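MdcA (Pseudomonas aeruginosa, PDB 5VIT) probably acts as the acyl-carrier-protein transferase subunit of malonate decarboxylase, passing malonate onto the carrier protein MdcC in exchange for acetate. Local coordinates at residues 167-172 and 336-341; 308-313 and 342-347; 418-423 and 461-466. One frame throughout, in Å; residues are numbered along the deposited sequence.

Contact 1: residues 167-172 and 336-341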
# COMPACT_ATOMS: atom_id res chain seq x y z
N PRO A 167 19.05 -31.15 -22.23
CA PRO A 167 18.16 -30.17 -21.57
C PRO A 167 17.46 -30.75 -20.35
O PRO A 167 17.03 -29.98 -19.49
CB PRO A 167 17.15 -29.83 -22.66
CG PRO A 167 17.93 -29.99 -23.93
CD PRO A 167 18.77 -31.23 -23.67
N SER A 168 17.36 -32.08 -20.29
CA SER A 168 16.69 -32.75 -19.19
C SER A 168 17.68 -33.31 -18.16
O SER A 168 17.34 -34.25 -17.45
CB SER A 168 15.79 -33.88 -19.71
OG SER A 168 14.88 -33.40 -20.68
N THR A 169 18.89 -32.76 -18.11
CA THR A 169 19.88 -33.17 -17.09
C THR A 169 19.29 -33.14 -15.67
O THR A 169 19.37 -34.13 -14.93
CB THR A 169 21.12 -32.27 -17.14
OG1 THR A 169 21.79 -32.44 -18.40
CG2 THR A 169 22.06 -32.61 -16.01
N GLU A 170 18.70 -32.00 -15.31
CA GLU A 170 17.91 -31.88 -14.08
C GLU A 170 18.61 -32.43 -12.82
O GLU A 170 19.69 -31.95 -12.46
CB GLU A 170 16.55 -32.55 -14.30
CG GLU A 170 15.69 -31.75 -15.30
CD GLU A 170 14.36 -32.38 -15.68
OE1 GLU A 170 13.60 -32.82 -14.78
OE2 GLU A 170 14.05 -32.42 -16.90
N ASP A 171 18.00 -33.41 -12.16
CA ASP A 171 18.51 -33.88 -10.88
C ASP A 171 19.58 -34.95 -11.01
O ASP A 171 20.26 -35.29 -10.02
CB ASP A 171 17.42 -34.45 -9.96
CG ASP A 171 16.06 -33.76 -10.09
OD1 ASP A 171 15.72 -33.16 -11.14
OD2 ASP A 171 15.37 -33.69 -9.04
N THR A 172 19.71 -35.50 -12.21
CA THR A 172 20.46 -36.74 -12.43
C THR A 172 21.90 -36.73 -11.86
O THR A 172 22.24 -37.64 -11.11
CB THR A 172 20.50 -37.08 -13.95
OG1 THR A 172 19.16 -37.13 -14.45
CG2 THR A 172 21.17 -38.42 -14.17
N SER A 336 23.00 -27.78 -27.12
CA SER A 336 21.77 -27.89 -26.33
C SER A 336 21.96 -27.42 -24.87
O SER A 336 23.08 -27.34 -24.34
CB SER A 336 21.23 -29.33 -26.36
OG SER A 336 21.97 -30.21 -25.54
N LEU A 337 20.83 -27.10 -24.24
CA LEU A 337 20.77 -26.70 -22.85
C LEU A 337 21.46 -27.70 -21.92
O LEU A 337 21.36 -28.91 -22.12
CB LEU A 337 19.29 -26.54 -22.44
CG LEU A 337 18.99 -26.25 -20.98
CD1 LEU A 337 19.31 -24.80 -20.73
CD2 LEU A 337 17.53 -26.59 -20.66
N ARG A 338 22.18 -27.18 -20.93
CA ARG A 338 22.60 -27.98 -19.78
C ARG A 338 21.95 -27.45 -18.50
O ARG A 338 22.43 -26.52 -17.85
CB ARG A 338 24.13 -28.00 -19.64
CG ARG A 338 24.65 -28.47 -18.27
CD ARG A 338 24.97 -29.95 -18.16
NE ARG A 338 25.53 -30.24 -16.84
CZ ARG A 338 25.97 -31.43 -16.44
NH1 ARG A 338 25.91 -32.47 -17.26
NH2 ARG A 338 26.46 -31.59 -15.21
N SER A 339 20.82 -28.05 -18.15
CA SER A 339 20.16 -27.74 -16.90
C SER A 339 20.93 -28.42 -15.78
O SER A 339 21.74 -29.30 -16.04
CB SER A 339 18.71 -28.24 -16.92
OG SER A 339 18.69 -29.65 -17.12
N ASN A 340 20.64 -28.03 -14.54
CA ASN A 340 21.26 -28.67 -13.38
C ASN A 340 20.47 -28.25 -12.15
O ASN A 340 20.62 -27.11 -11.70
CB ASN A 340 22.74 -28.27 -13.25
CG ASN A 340 23.48 -29.08 -12.20
OD1 ASN A 340 22.92 -29.46 -11.17
ND2 ASN A 340 24.76 -29.33 -12.45
N ARG A 341 19.65 -29.15 -11.61
CA ARG A 341 18.68 -28.72 -10.61
C ARG A 341 19.42 -28.34 -9.33
O ARG A 341 19.19 -27.26 -8.77
CB ARG A 341 17.62 -29.79 -10.33
CG ARG A 341 16.63 -29.36 -9.27
CD ARG A 341 15.22 -29.93 -9.53
NE ARG A 341 14.50 -29.20 -10.59
CZ ARG A 341 14.12 -29.73 -11.75
NH1 ARG A 341 14.39 -30.99 -12.06
NH2 ARG A 341 13.48 -28.97 -12.63
O HOH W 1 21.40 -31.61 -10.48
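Pro167 to Asp171 runs beside Ser336 to Arg341 in nearly the same direction, the two end-to-end lines being 21° apart. Both run largely as loop, up to Arg341, where helix 341-350 begins. Two motifs shape the contact: a type II' beta turn from Thr169 to Thr172, and the start of that helix, with Asn340 at its N-cap. The backbones join where Arg341 N donates to Glu170 O at 2.9 Å. One water donates to both Glu170 O and Asn340 OD1, and Asn340 OD1 also accepts the capping bond from Phe343 N.

Ser339 ties the middle together. Its OG lies between its own backbone N and carbonyl carbon (chi1 60°), which points it at the other loop. There Ser339 OG gives its hydrogen to Pro167 O at 2.9 Å and accepts from Glu170 N at 3.0 Å. Thr169 packs CB and CG2 against Ser339 O, and CG2 also sits over one face of the Arg338 guanidinium, whose NH1 is paired with Asp204. At the far end, Pro167 CB meets Leu337 CD2 at 3.8 Å, and the two side chains cross obliquely.

Arg341 lies alongside Glu170 and Asp171, all pointing the same way, and forms a salt-bridge network with them. The bond to Glu170 OE1 is weak, and that oxygen also accepts from Lys61 N. All three guanidinium nitrogens have partners: NH1 the two carboxylates, NH2 Gln60, and NE a bound malonate ion, which probably comes from the crystallisation liquor but may mark a pocket. In the stronger salt bridge, Arg341 NH1 reaches the syn side of Asp171 OD1 at 2.7 Å, with the oxygen only 4° out of the guanidinium plane.

Contact 2: residues 308-313 and 342-347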
# COMPACT_ATOMS: atom_id res chain seq x y z
N SER A 308 20.61 -13.32 -18.63
CA SER A 308 21.05 -14.70 -18.41
C SER A 308 20.00 -15.50 -17.67
O SER A 308 19.31 -14.98 -16.78
CB SER A 308 22.37 -14.73 -17.63
OG SER A 308 22.19 -14.22 -16.32
N VAL A 309 19.88 -16.78 -18.03
CA VAL A 309 19.03 -17.71 -17.30
C VAL A 309 19.82 -18.98 -17.03
O VAL A 309 20.29 -19.62 -17.97
CB VAL A 309 17.74 -18.08 -18.08
CG1 VAL A 309 16.88 -19.08 -17.28
CG2 VAL A 309 16.94 -16.85 -18.46
N HIS A 310 19.98 -19.35 -15.77
CA HIS A 310 20.43 -20.71 -15.49
C HIS A 310 19.23 -21.55 -15.07
O HIS A 310 18.40 -21.10 -14.28
CB HIS A 310 21.52 -20.75 -14.42
CG HIS A 310 22.08 -22.12 -14.21
ND1 HIS A 310 21.61 -22.97 -13.23
CD2 HIS A 310 23.04 -22.81 -14.88
CE1 HIS A 310 22.27 -24.12 -13.30
NE2 HIS A 310 23.14 -24.05 -14.29
N CYS A 311 19.15 -22.77 -15.61
CA CYS A 311 17.92 -23.58 -15.53
C CYS A 311 17.98 -24.81 -14.62
O CYS A 311 18.93 -25.58 -14.66
CB CYS A 311 17.53 -24.06 -16.94
SG CYS A 311 17.08 -22.76 -18.13
N PHE A 312 16.93 -25.01 -13.82
CA PHE A 312 16.85 -26.20 -12.98
C PHE A 312 16.69 -27.43 -13.86
O PHE A 312 17.29 -28.49 -13.62
CB PHE A 312 15.67 -26.12 -12.00
CG PHE A 312 15.64 -24.86 -11.18
CD1 PHE A 312 16.30 -24.79 -9.95
CD2 PHE A 312 14.93 -23.74 -11.63
CE1 PHE A 312 16.27 -23.64 -9.20
CE2 PHE A 312 14.90 -22.58 -10.87
CZ PHE A 312 15.57 -22.52 -9.66
N GLY A 313 15.82 -27.28 -14.86
CA GLY A 313 15.51 -28.34 -15.79
C GLY A 313 15.05 -27.73 -17.09
O GLY A 313 15.48 -26.62 -17.44
N MET A 342 20.35 -29.21 -8.92
CA MET A 342 21.22 -28.89 -7.78
C MET A 342 21.95 -27.55 -7.92
O MET A 342 21.92 -26.73 -7.00
CB MET A 342 22.25 -29.99 -7.57
CG MET A 342 23.29 -29.64 -6.49
SD MET A 342 24.11 -31.14 -5.87
CE MET A 342 25.76 -30.55 -5.50
N PHE A 343 22.59 -27.32 -9.06
CA PHE A 343 23.41 -26.13 -9.18
C PHE A 343 22.48 -24.90 -9.21
O PHE A 343 22.76 -23.88 -8.60
CB PHE A 343 24.30 -26.18 -10.42
CG PHE A 343 25.61 -25.41 -10.29
CD1 PHE A 343 26.82 -25.99 -10.64
CD2 PHE A 343 25.62 -24.10 -9.81
CE1 PHE A 343 28.02 -25.28 -10.53
CE2 PHE A 343 26.81 -23.40 -9.70
CZ PHE A 343 28.01 -23.99 -10.06
N CYS A 344 21.36 -25.03 -9.91
CA CYS A 344 20.42 -23.91 -10.03
C CYS A 344 19.76 -23.59 -8.69
O CYS A 344 19.59 -22.43 -8.32
CB CYS A 344 19.37 -24.21 -11.10
SG CYS A 344 18.53 -22.74 -11.75
N GLN A 345 19.40 -24.63 -7.94
CA GLN A 345 18.83 -24.44 -6.61
C GLN A 345 19.84 -23.74 -5.68
O GLN A 345 19.50 -22.83 -4.93
CB GLN A 345 18.39 -25.78 -6.04
CG GLN A 345 17.11 -26.34 -6.67
CD GLN A 345 15.86 -25.64 -6.17
OE1 GLN A 345 15.86 -25.03 -5.10
NE2 GLN A 345 14.79 -25.71 -6.96
N LEU A 346 21.10 -24.17 -5.77
CA LEU A 346 22.15 -23.50 -5.02
C LEU A 346 22.20 -22.01 -5.38
O LEU A 346 22.34 -21.15 -4.51
CB LEU A 346 23.50 -24.16 -5.30
CG LEU A 346 24.62 -23.42 -4.59
CD1 LEU A 346 24.56 -23.76 -3.09
CD2 LEU A 346 26.01 -23.73 -5.20
N ALA A 347 22.09 -21.72 -6.67
CA ALA A 347 22.18 -20.34 -7.12
C ALA A 347 20.96 -19.56 -6.65
O ALA A 347 21.08 -18.41 -6.21
CB ALA A 347 22.33 -20.28 -8.62
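Cys344, on helix 341-350, fits between the side chains of Phe312 and His310, and these three residues bury the most surface here. The helix thus packs against strand 308-310, an outermost strand of its mixed sheet within this chain, and against the turn that follows it. The nearest backbones are those of Phe312 and Cys344, with CA atoms 5.2 Å apart.

The sulfur of Cys344 is anti to its backbone N (chi1 -160°), which carries it off the helix and over the Phe312 ring. Cys344 SG stands 3.4 Å from the Phe312 ring centroid and 5° off the ring normal. This is a sulfur-aromatic contact over the middle of the face. Cys344 CB touches Phe312 CD1, 3.3 Å away.

His310 meets the cysteine differently. Its ring turns an edge to Cys344 CB. His310 ND1 donates a hydrogen bond of 3.4 Å to Cys344 SG, which is tilted 19° from the ring plane. The backbone comes closer still, with His310 O 3.0 Å from Cys344 SG. Phe343 CB lies beside CE1 of the histidine, and Phe330 meets the His310 ring edge-to-face.

Gln345 crosses Phe312 at about a right angle, with Gln345 NE2 3.4 Å from Phe312 CE1. The same NE2 donates to a bound malonate ion, probably from the crystallisation liquor. Met385 touches both Phe312 and Gln345.

The chemistry implies a sulfur set between an aromatic face, a backbone carbonyl and an imidazole N-H that points at it as acceptor.

Contact 3: residues 418-423 and 461-466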
# COMPACT_ATOMS: atom_id res chain seq x y z
N VAL A 418 9.05 -13.05 -1.19
CA VAL A 418 7.69 -12.55 -1.44
C VAL A 418 6.69 -13.67 -1.58
O VAL A 418 6.88 -14.64 -2.33
CB VAL A 418 7.61 -11.66 -2.71
CG1 VAL A 418 6.24 -11.02 -2.84
CG2 VAL A 418 8.68 -10.60 -2.69
N GLN A 419 5.59 -13.52 -0.87
CA GLN A 419 4.49 -14.44 -0.97
C GLN A 419 3.40 -13.69 -1.72
O GLN A 419 2.85 -12.71 -1.21
CB GLN A 419 4.08 -14.90 0.42
CG GLN A 419 3.70 -16.35 0.58
CD GLN A 419 4.75 -17.37 0.09
OE1 GLN A 419 4.41 -18.53 -0.10
NE2 GLN A 419 5.96 -16.94 -0.23
N MET A 420 3.14 -14.12 -2.95
CA MET A 420 2.25 -13.41 -3.86
C MET A 420 1.00 -14.25 -4.09
O MET A 420 1.04 -15.29 -4.73
CB MET A 420 2.96 -13.12 -5.20
CG MET A 420 2.09 -12.53 -6.31
SD MET A 420 3.06 -12.43 -7.84
CE MET A 420 2.05 -11.34 -8.85
N VAL A 421 -0.13 -13.78 -3.58
CA VAL A 421 -1.29 -14.63 -3.62
C VAL A 421 -2.55 -13.78 -3.45
O VAL A 421 -2.54 -12.74 -2.78
CB VAL A 421 -1.19 -15.72 -2.51
CG1 VAL A 421 -1.28 -15.10 -1.12
CG2 VAL A 421 -2.20 -16.81 -2.70
N GLU A 422 -3.63 -14.24 -4.09
CA GLU A 422 -4.94 -13.63 -3.94
C GLU A 422 -5.47 -13.88 -2.53
O GLU A 422 -5.16 -14.92 -1.92
CB GLU A 422 -5.91 -14.19 -4.99
CG GLU A 422 -6.69 -13.09 -5.65
CD GLU A 422 -7.80 -13.58 -6.54
OE1 GLU A 422 -8.90 -13.02 -6.39
OE2 GLU A 422 -7.59 -14.46 -7.39
N THR A 423 -6.28 -12.96 -2.01
CA THR A 423 -6.81 -13.13 -0.65
C THR A 423 -7.68 -14.36 -0.51
O THR A 423 -7.85 -14.87 0.60
CB THR A 423 -7.62 -11.92 -0.18
OG1 THR A 423 -8.58 -11.58 -1.18
CG2 THR A 423 -6.70 -10.72 0.04
N HIS A 461 7.86 -9.67 2.08
CA HIS A 461 6.76 -9.00 1.38
C HIS A 461 5.58 -9.93 1.23
O HIS A 461 5.72 -11.05 0.72
CB HIS A 461 7.15 -8.55 -0.04
CG HIS A 461 8.23 -7.50 -0.09
ND1 HIS A 461 9.56 -7.80 0.08
CD2 HIS A 461 8.16 -6.17 -0.35
CE1 HIS A 461 10.28 -6.69 -0.05
NE2 HIS A 461 9.45 -5.69 -0.30
N VAL A 462 4.41 -9.48 1.66
CA VAL A 462 3.19 -10.19 1.28
C VAL A 462 2.48 -9.35 0.24
O VAL A 462 2.19 -8.17 0.47
CB VAL A 462 2.27 -10.46 2.48
CG1 VAL A 462 0.88 -10.91 1.98
CG2 VAL A 462 2.88 -11.52 3.35
N LEU A 463 2.25 -9.95 -0.92
CA LEU A 463 1.66 -9.24 -2.03
C LEU A 463 0.35 -9.91 -2.38
O LEU A 463 0.29 -11.12 -2.61
CB LEU A 463 2.60 -9.21 -3.23
CG LEU A 463 2.04 -8.89 -4.62
CD1 LEU A 463 1.14 -7.65 -4.65
CD2 LEU A 463 3.18 -8.76 -5.64
N THR A 464 -0.68 -9.08 -2.44
CA THR A 464 -2.06 -9.51 -2.56
C THR A 464 -2.77 -8.58 -3.58
O THR A 464 -2.24 -7.53 -3.88
CB THR A 464 -2.68 -9.46 -1.14
OG1 THR A 464 -2.68 -10.76 -0.53
CG2 THR A 464 -3.97 -8.85 -1.13
N GLU A 465 -3.94 -8.94 -4.12
CA GLU A 465 -4.67 -7.98 -4.97
C GLU A 465 -5.02 -6.67 -4.23
O GLU A 465 -5.31 -5.66 -4.87
CB GLU A 465 -5.94 -8.62 -5.56
CG GLU A 465 -7.19 -8.64 -4.66
CD GLU A 465 -7.23 -9.80 -3.67
OE1 GLU A 465 -6.21 -10.50 -3.50
OE2 GLU A 465 -8.29 -10.02 -3.05
N GLU A 466 -5.00 -6.68 -2.89
CA GLU A 466 -5.23 -5.51 -2.05
C GLU A 466 -4.02 -4.58 -1.95
O GLU A 466 -4.18 -3.36 -1.83
CB GLU A 466 -5.62 -5.94 -0.64
CG GLU A 466 -6.87 -6.78 -0.59
CD GLU A 466 -8.12 -5.93 -0.58
OE1 GLU A 466 -8.15 -4.95 0.18
OE2 GLU A 466 -9.06 -6.24 -1.33
O HOH W 2 -9.58 -12.66 -3.68
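Met420 and Leu463 lie side by side and point the same way, with Met420 CG 4.0 Å from Leu463 CD2. They are paired across parallel strands, so both side chains leave on the same face of the sheet. CG is anti to the backbone N in each (chi1 173° and 162°), which lays the two chains alongside each other. Val418 and His461 share that face. Val418 crosses His461 at a slant and sets Val418 CG2 3.7 Å from His461 CB, while CG1 reaches Leu463 CB. Helix 235-250 covers this face through Ile248, Met240 and Ala244. The His461 ring meets Val418 CG2 obliquely through its ND1 side, and its NE2 is hydrogen-bonded to His252. Gln419 and Val462 occupy the other face.

Toward Thr423 and Glu465, side chains cross at about right angles: Thr423 with Thr464, Thr423 with Glu465, and Glu422 with Glu465. Thr464 OG1 donates to Val421 O at 3.0 Å, while its CG2 meets Thr423 CG2. Glu465 OE1 accepts from Thr423 N at 2.9 Å through its syn lone pair. Thr423 OG1 also donates to Glu465 OE2, though the modelled length is doubtfully short. A water donates to one oxygen of Glu422 and one of Glu465 and probably eases their like charges. Glu422 OE1 also binds Thr81 of the MdcC chain, and Glu466 pairs with Arg86 of that chain.

Gln419 N to His461 O, Leu463 N to Gln419 O and Val421 N to Leu463 O form the backbone ladder. The axes are 4.7 Å apart and 15° from parallel. This is a parallel strand pair in a mixed beta-sheet, linked through helix 437-445 as in a beta-alpha-beta crossover.

How the contacts relate
From the N terminus, residues 167-172 come first, after strand 163-164. Contact 1 closes the longest loop, bringing them to 336-341 across 163 intervening residues. Contact 2 opens inside that loop at 308-313 and closes beyond it at 342-347, so the two cross. They also touch: Asn340 N probably bonds Cys311 O, and Gly313 packs on Ser339 and Glu170. Together they bind the start of helix 341-350 to the loop before helix 172-180 and to the 308-310 end of the mixed sheet. Contact 3 follows in series, joining 418-423 to 461-466 further across that sheet, about 25 Å from contact 2 between centres.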